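Long-range contact in RNase NGR3 (PDB 1VD1), which probably cleaves RNA as an endonuclease of the RNase T2 family and binds adenosine monophosphate at two sites: residues Tyr12-Trp17 / Gly44-Tyr49. Sequence-based numbering, arbitrary orientation.
With AMP (adenosine monophosphate), chain B; AMP (adenosine monophosphate), chain C.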
ATOM      1  N   TYR A  12       9.878   1.322  -0.180  1.00 12.97           N
ATOM      2  CA  TYR A  12       8.735   1.907  -0.846  1.00 12.38           C
ATOM      3  C   TYR A  12       7.645   1.409   0.107  1.00 13.86           C
ATOM      4  O   TYR A  12       7.610   0.213   0.420  1.00 12.33           O
ATOM      5  CB  TYR A  12       8.486   1.277  -2.213  1.00 14.25           C
ATOM      6  CG  TYR A  12       9.134   2.001  -3.355  1.00 12.97           C
ATOM      7  CD1 TYR A  12       9.831   1.294  -4.335  1.00 15.67           C
ATOM      8  CD2 TYR A  12       9.047   3.389  -3.468  1.00 14.37           C
ATOM      9  CE1 TYR A  12      10.434   1.956  -5.398  1.00 15.61           C
ATOM     10  CE2 TYR A  12       9.641   4.059  -4.528  1.00 16.05           C
ATOM     11  CZ  TYR A  12      10.334   3.331  -5.486  1.00 17.27           C
ATOM     12  OH  TYR A  12      10.941   3.974  -6.533  1.00 18.91           O
ATOM     13  N   PHE A  13       6.817   2.313   0.623  1.00 12.68           N
ATOM     14  CA  PHE A  13       5.693   1.909   1.467  1.00 12.77           C
ATOM     15  C   PHE A  13       4.529   2.066   0.511  1.00 13.02           C
ATOM     16  O   PHE A  13       4.210   3.175   0.065  1.00 13.45           O
ATOM     17  CB  PHE A  13       5.518   2.814   2.693  1.00 14.76           C
ATOM     18  CG  PHE A  13       4.310   2.464   3.522  1.00 12.47           C
ATOM     19  CD1 PHE A  13       4.074   1.144   3.911  1.00 12.47           C
ATOM     20  CD2 PHE A  13       3.393   3.447   3.888  1.00 14.18           C
ATOM     21  CE1 PHE A  13       2.935   0.811   4.654  1.00 14.29           C
ATOM     22  CE2 PHE A  13       2.256   3.127   4.626  1.00 15.62           C
ATOM     23  CZ  PHE A  13       2.027   1.799   5.010  1.00 14.24           C
ATOM     24  N   VAL A  14       3.915   0.946   0.161  1.00 10.99           N
ATOM     25  CA  VAL A  14       2.842   0.949  -0.814  1.00 12.59           C
ATOM     26  C   VAL A  14       1.469   0.671  -0.230  1.00 12.91           C
ATOM     27  O   VAL A  14       1.248  -0.355   0.414  1.00 11.77           O
ATOM     28  CB  VAL A  14       3.149  -0.086  -1.920  1.00 13.03           C
ATOM     29  CG1 VAL A  14       2.203   0.085  -3.096  1.00 11.38           C
ATOM     30  CG2 VAL A  14       4.605   0.079  -2.371  1.00 11.68           C
ATOM     31  N   GLN A  15       0.560   1.618  -0.441  1.00 14.81           N
ATOM     32  CA  GLN A  15      -0.810   1.478   0.022  1.00 14.05           C
ATOM     33  C   GLN A  15      -1.691   1.335  -1.204  1.00 14.87           C
ATOM     34  O   GLN A  15      -1.308   1.705  -2.311  1.00 14.22           O
ATOM     35  CB  GLN A  15      -1.230   2.690   0.843  1.00 15.08           C
ATOM     36  CG  GLN A  15      -0.390   2.851   2.096  1.00 16.71           C
ATOM     37  CD  GLN A  15      -0.788   4.061   2.903  1.00 18.67           C
ATOM     38  OE1 GLN A  15      -1.857   4.091   3.525  1.00 20.23           O
ATOM     39  NE2 GLN A  15       0.065   5.074   2.892  1.00 16.11           N
ATOM     40  N   GLN A  16      -2.889   0.811  -1.001  1.00 14.73           N
ATOM     41  CA  GLN A  16      -3.795   0.580  -2.105  1.00 14.72           C
ATOM     42  C   GLN A  16      -5.194   1.068  -1.756  1.00 17.86           C
ATOM     43  O   GLN A  16      -5.538   1.209  -0.582  1.00 18.42           O
ATOM     44  CB  GLN A  16      -3.798  -0.920  -2.391  1.00 18.05           C
ATOM     45  CG  GLN A  16      -4.764  -1.418  -3.447  1.00 20.49           C
ATOM     46  CD  GLN A  16      -4.618  -2.909  -3.652  1.00 22.85           C
ATOM     47  OE1 GLN A  16      -3.615  -3.375  -4.195  1.00 23.53           O
ATOM     48  NE2 GLN A  16      -5.607  -3.672  -3.193  1.00 22.94           N
ATOM     49  N   TRP A  17      -5.979   1.365  -2.784  1.00 16.29           N
ATOM     50  CA  TRP A  17      -7.358   1.789  -2.585  1.00 18.68           C
ATOM     51  C   TRP A  17      -8.132   0.517  -2.911  1.00 17.59           C
ATOM     52  O   TRP A  17      -8.244   0.130  -4.073  1.00 17.67           O
ATOM     53  CB  TRP A  17      -7.719   2.912  -3.561  1.00 18.73           C
ATOM     54  CG  TRP A  17      -9.105   3.439  -3.362  1.00 17.45           C
ATOM     55  CD1 TRP A  17     -10.109   3.474  -4.283  1.00 17.26           C
ATOM     56  CD2 TRP A  17      -9.646   3.988  -2.157  1.00 18.40           C
ATOM     57  NE1 TRP A  17     -11.248   4.010  -3.726  1.00 17.49           N
ATOM     58  CE2 TRP A  17     -10.992   4.333  -2.421  1.00 18.29           C
ATOM     59  CE3 TRP A  17      -9.126   4.223  -0.879  1.00 18.85           C
ATOM     60  CZ2 TRP A  17     -11.825   4.897  -1.451  1.00 18.21           C
ATOM     61  CZ3 TRP A  17      -9.956   4.785   0.087  1.00 20.21           C
ATOM     62  CH2 TRP A  17     -11.292   5.114  -0.209  1.00 17.66           C
ATOM     63  N   GLY A  44       2.299  -3.355   0.727  1.00 15.03           N
ATOM     64  CA  GLY A  44       3.577  -3.832   1.216  1.00 16.04           C
ATOM     65  C   GLY A  44       4.579  -2.774   1.623  1.00 14.14           C
ATOM     66  O   GLY A  44       4.381  -1.577   1.402  1.00 14.44           O
ATOM     67  N   LEU A  45       5.649  -3.240   2.255  1.00 12.17           N
ATOM     68  CA  LEU A  45       6.754  -2.393   2.707  1.00 12.41           C
ATOM     69  C   LEU A  45       7.932  -3.066   2.017  1.00 12.68           C
ATOM     70  O   LEU A  45       8.388  -4.133   2.441  1.00 12.87           O
ATOM     71  CB  LEU A  45       6.888  -2.469   4.227  1.00 14.67           C
ATOM     72  CG  LEU A  45       8.003  -1.643   4.869  1.00 16.87           C
ATOM     73  CD1 LEU A  45       7.888  -0.187   4.431  1.00 14.62           C
ATOM     74  CD2 LEU A  45       7.915  -1.765   6.396  1.00 14.83           C
ATOM     75  N   TRP A  46       8.417  -2.444   0.948  1.00 12.21           N
ATOM     76  CA  TRP A  46       9.476  -3.041   0.147  1.00 11.69           C
ATOM     77  C   TRP A  46      10.879  -2.451   0.136  1.00 12.82           C
ATOM     78  O   TRP A  46      11.077  -1.318  -0.297  1.00 12.84           O
ATOM     79  CB  TRP A  46       9.032  -3.113  -1.319  1.00 13.24           C
ATOM     80  CG  TRP A  46       7.647  -3.633  -1.567  1.00 14.71           C
ATOM     81  CD1 TRP A  46       6.972  -4.572  -0.844  1.00 15.68           C
ATOM     82  CD2 TRP A  46       6.796  -3.284  -2.668  1.00 15.74           C
ATOM     83  NE1 TRP A  46       5.754  -4.837  -1.433  1.00 15.99           N
ATOM     84  CE2 TRP A  46       5.622  -4.057  -2.552  1.00 16.90           C
ATOM     85  CE3 TRP A  46       6.916  -2.393  -3.743  1.00 18.11           C
ATOM     86  CZ2 TRP A  46       4.571  -3.965  -3.469  1.00 18.85           C
ATOM     87  CZ3 TRP A  46       5.867  -2.303  -4.661  1.00 18.96           C
ATOM     88  CH2 TRP A  46       4.713  -3.083  -4.513  1.00 19.35           C
ATOM     89  N   PRO A  47      11.869  -3.218   0.610  1.00 13.01           N
ATOM     90  CA  PRO A  47      13.258  -2.748   0.610  1.00 12.68           C
ATOM     91  C   PRO A  47      13.571  -2.520  -0.873  1.00 13.33           C
ATOM     92  O   PRO A  47      13.115  -3.284  -1.726  1.00 12.38           O
ATOM     93  CB  PRO A  47      14.008  -3.935   1.197  1.00 15.38           C
ATOM     94  CG  PRO A  47      13.029  -4.428   2.237  1.00 14.23           C
ATOM     95  CD  PRO A  47      11.724  -4.419   1.452  1.00 13.10           C
ATOM     96  N   ASN A  48      14.334  -1.480  -1.180  1.00 15.14           N
ATOM     97  CA  ASN A  48      14.624  -1.146  -2.569  1.00 16.05           C
ATOM     98  C   ASN A  48      16.014  -0.520  -2.703  1.00 16.53           C
ATOM     99  O   ASN A  48      16.592  -0.043  -1.719  1.00 17.77           O
ATOM    100  CB  ASN A  48      13.566  -0.138  -3.051  1.00 14.82           C
ATOM    101  CG  ASN A  48      13.229  -0.276  -4.523  1.00 18.23           C
ATOM    102  OD1 ASN A  48      12.363  -1.059  -4.895  1.00 16.95           O
ATOM    103  ND2 ASN A  48      13.910   0.500  -5.370  1.00 20.63           N
ATOM    104  N   TYR A  49      16.534  -0.519  -3.928  1.00 17.44           N
ATOM    105  CA  TYR A  49      17.832   0.085  -4.234  1.00 17.30           C
ATOM    106  C   TYR A  49      17.581   1.349  -5.046  1.00 18.25           C
ATOM    107  O   TYR A  49      16.597   1.441  -5.787  1.00 19.44           O
ATOM    108  CB  TYR A  49      18.690  -0.853  -5.082  1.00 17.12           C
ATOM    109  CG  TYR A  49      19.052  -2.166  -4.444  1.00 18.33           C
ATOM    110  CD1 TYR A  49      18.915  -3.356  -5.158  1.00 19.82           C
ATOM    111  CD2 TYR A  49      19.573  -2.229  -3.151  1.00 22.18           C
ATOM    112  CE1 TYR A  49      19.286  -4.574  -4.607  1.00 22.56           C
ATOM    113  CE2 TYR A  49      19.951  -3.453  -2.585  1.00 22.23           C
ATOM    114  CZ  TYR A  49      19.803  -4.618  -3.324  1.00 23.68           C
ATOM    115  OH  TYR A  49      20.175  -5.834  -2.797  1.00 25.10           O
TER
HETATM  116  P   AMP B 295       4.629  -8.158  -4.531  1.00 25.06           P
HETATM  117  O1P AMP B 295       4.043  -9.504  -4.660  1.00 26.84           O
HETATM  118  O2P AMP B 295       6.126  -8.169  -4.541  1.00 27.28           O
HETATM  119  O3P AMP B 295       4.069  -7.403  -3.321  1.00 24.45           O
HETATM  120  O5' AMP B 295       4.116  -7.411  -5.889  1.00 28.66           O
HETATM  121  C5' AMP B 295       4.334  -6.001  -6.075  1.00 34.39           C
HETATM  122  C4' AMP B 295       4.341  -5.729  -7.601  1.00 36.14           C
HETATM  123  O4' AMP B 295       5.263  -4.613  -7.853  1.00 36.54           O
HETATM  124  C3' AMP B 295       4.869  -7.031  -8.518  1.00 38.52           C
HETATM  125  O3' AMP B 295       4.020  -6.995  -9.768  1.00 41.48           O
HETATM  126  C2' AMP B 295       6.416  -6.639  -8.730  1.00 39.88           C
HETATM  127  O2' AMP B 295       6.892  -6.815 -10.052  1.00 41.79           O
HETATM  128  C1' AMP B 295       6.541  -5.060  -8.347  1.00 39.24           C
HETATM  129  N9  AMP B 295       7.543  -4.833  -7.273  1.00 37.99           N
HETATM  130  C8  AMP B 295       7.915  -5.693  -6.217  1.00 38.38           C
HETATM  131  N7  AMP B 295       8.829  -5.235  -5.338  1.00 37.47           N
HETATM  132  C5  AMP B 295       9.069  -3.986  -5.911  1.00 36.56           C
HETATM  133  C6  AMP B 295       9.939  -2.946  -5.505  1.00 35.57           C
HETATM  134  N6  AMP B 295      10.704  -3.141  -4.370  1.00 32.73           N
HETATM  135  N1  AMP B 295       9.945  -1.800  -6.317  1.00 36.04           N
HETATM  136  C2  AMP B 295       9.171  -1.671  -7.422  1.00 36.18           C
HETATM  137  N3  AMP B 295       8.329  -2.622  -7.891  1.00 36.38           N
HETATM  138  C4  AMP B 295       8.311  -3.729  -7.092  1.00 36.88           C
HETATM  139  P   AMP C 296      -0.567  -5.529  -8.976  1.00 52.93           P
HETATM  140  O1P AMP C 296       0.154  -4.833 -10.050  1.00 54.99           O
HETATM  141  O2P AMP C 296      -1.933  -5.969  -9.385  1.00 54.33           O
HETATM  142  O3P AMP C 296      -0.598  -4.709  -7.683  1.00 53.39           O
HETATM  143  O5' AMP C 296       0.339  -6.878  -8.725  1.00 51.93           O
HETATM  144  C5' AMP C 296       0.523  -7.388  -7.369  1.00 48.03           C
HETATM  145  C4' AMP C 296       0.048  -8.873  -7.335  1.00 44.60           C
HETATM  146  O4' AMP C 296      -0.512  -9.130  -5.992  1.00 43.77           O
HETATM  147  C3' AMP C 296      -1.153  -9.237  -8.452  1.00 43.22           C
HETATM  148  O3' AMP C 296      -0.866 -10.660  -8.885  1.00 43.39           O
HETATM  149  C2' AMP C 296      -2.452  -9.053  -7.530  1.00 42.03           C
HETATM  150  O2' AMP C 296      -3.514  -9.949  -7.812  1.00 42.77           O
HETATM  151  C1' AMP C 296      -1.940  -9.317  -6.017  1.00 40.19           C
HETATM  152  N9  AMP C 296      -2.554  -8.355  -5.075  1.00 36.56           N
HETATM  153  C8  AMP C 296      -2.496  -6.946  -5.095  1.00 35.42           C
HETATM  154  N7  AMP C 296      -3.272  -6.288  -4.209  1.00 33.10           N
HETATM  155  C5  AMP C 296      -3.793  -7.387  -3.521  1.00 31.60           C
HETATM  156  C6  AMP C 296      -4.716  -7.450  -2.445  1.00 31.68           C
HETATM  157  N6  AMP C 296      -5.229  -6.276  -1.936  1.00 26.31           N
HETATM  158  N1  AMP C 296      -5.028  -8.735  -1.987  1.00 29.73           N
HETATM  159  C2  AMP C 296      -4.450  -9.855  -2.475  1.00 30.75           C
HETATM  160  N3  AMP C 296      -3.570  -9.890  -3.497  1.00 31.60           N
HETATM  161  C4  AMP C 296      -3.316  -8.643  -3.992  1.00 33.69           C
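Tyr12 and Trp46 form one hydrogen-bonded pair of an antiparallel sheet, and Val14 and Gly44 the next; each pair is joined by two backbone hydrogen bonds, among them Trp46 N to Tyr12 O at 2.8 Å and Val14 N to Gly44 O at 2.9 Å. Between them Phe13 and Leu45 make a non-hydrogen-bonded pair.

Apolar packing differs on the two faces of the sheet. On the face of Tyr12, Val14 and Trp46, methyl CG2 of Val14 lies over the six-membered ring of Trp46 in a CH-pi contact, 3.7 Å from its centroid. CG1 of Val14 is anti to the backbone N (chi1 -168°), leaving CG2 as the branch that meets the indole. On the other face, CD1 of Phe13 touches CD1 of Leu45 at 4.1 Å.

The first face carries one of the two nucleotide sites, where Trp46 and Asn48 bind AMP. The adenine of the chain B AMP lies over the side of the Trp46 indole opposite Val14, with Trp46 CE3 3.4 Å from C5 of the base. Asn48 OD1 accepts a 2.7 Å hydrogen bond from N6 of this adenine, while the Tyr12 ring meets N1 at its edge. The Asn48 amide also packs against Tyr12, their planes 62° apart. An alanine in place of Trp46 would probably deprive both the adenine and the Val14 methyl of the flat surface between them.

Trp46 NE1 is hydrogen-bonded to OE2 of Glu97 in helix 91-102, and His101 of the same helix stacks on the indole; both are predicted active-site residues. Helix 109-123 packs against Phe13 and Leu45, on the face away from the nucleotide, and strand 171-181 pairs with the other edge of strand 10-16.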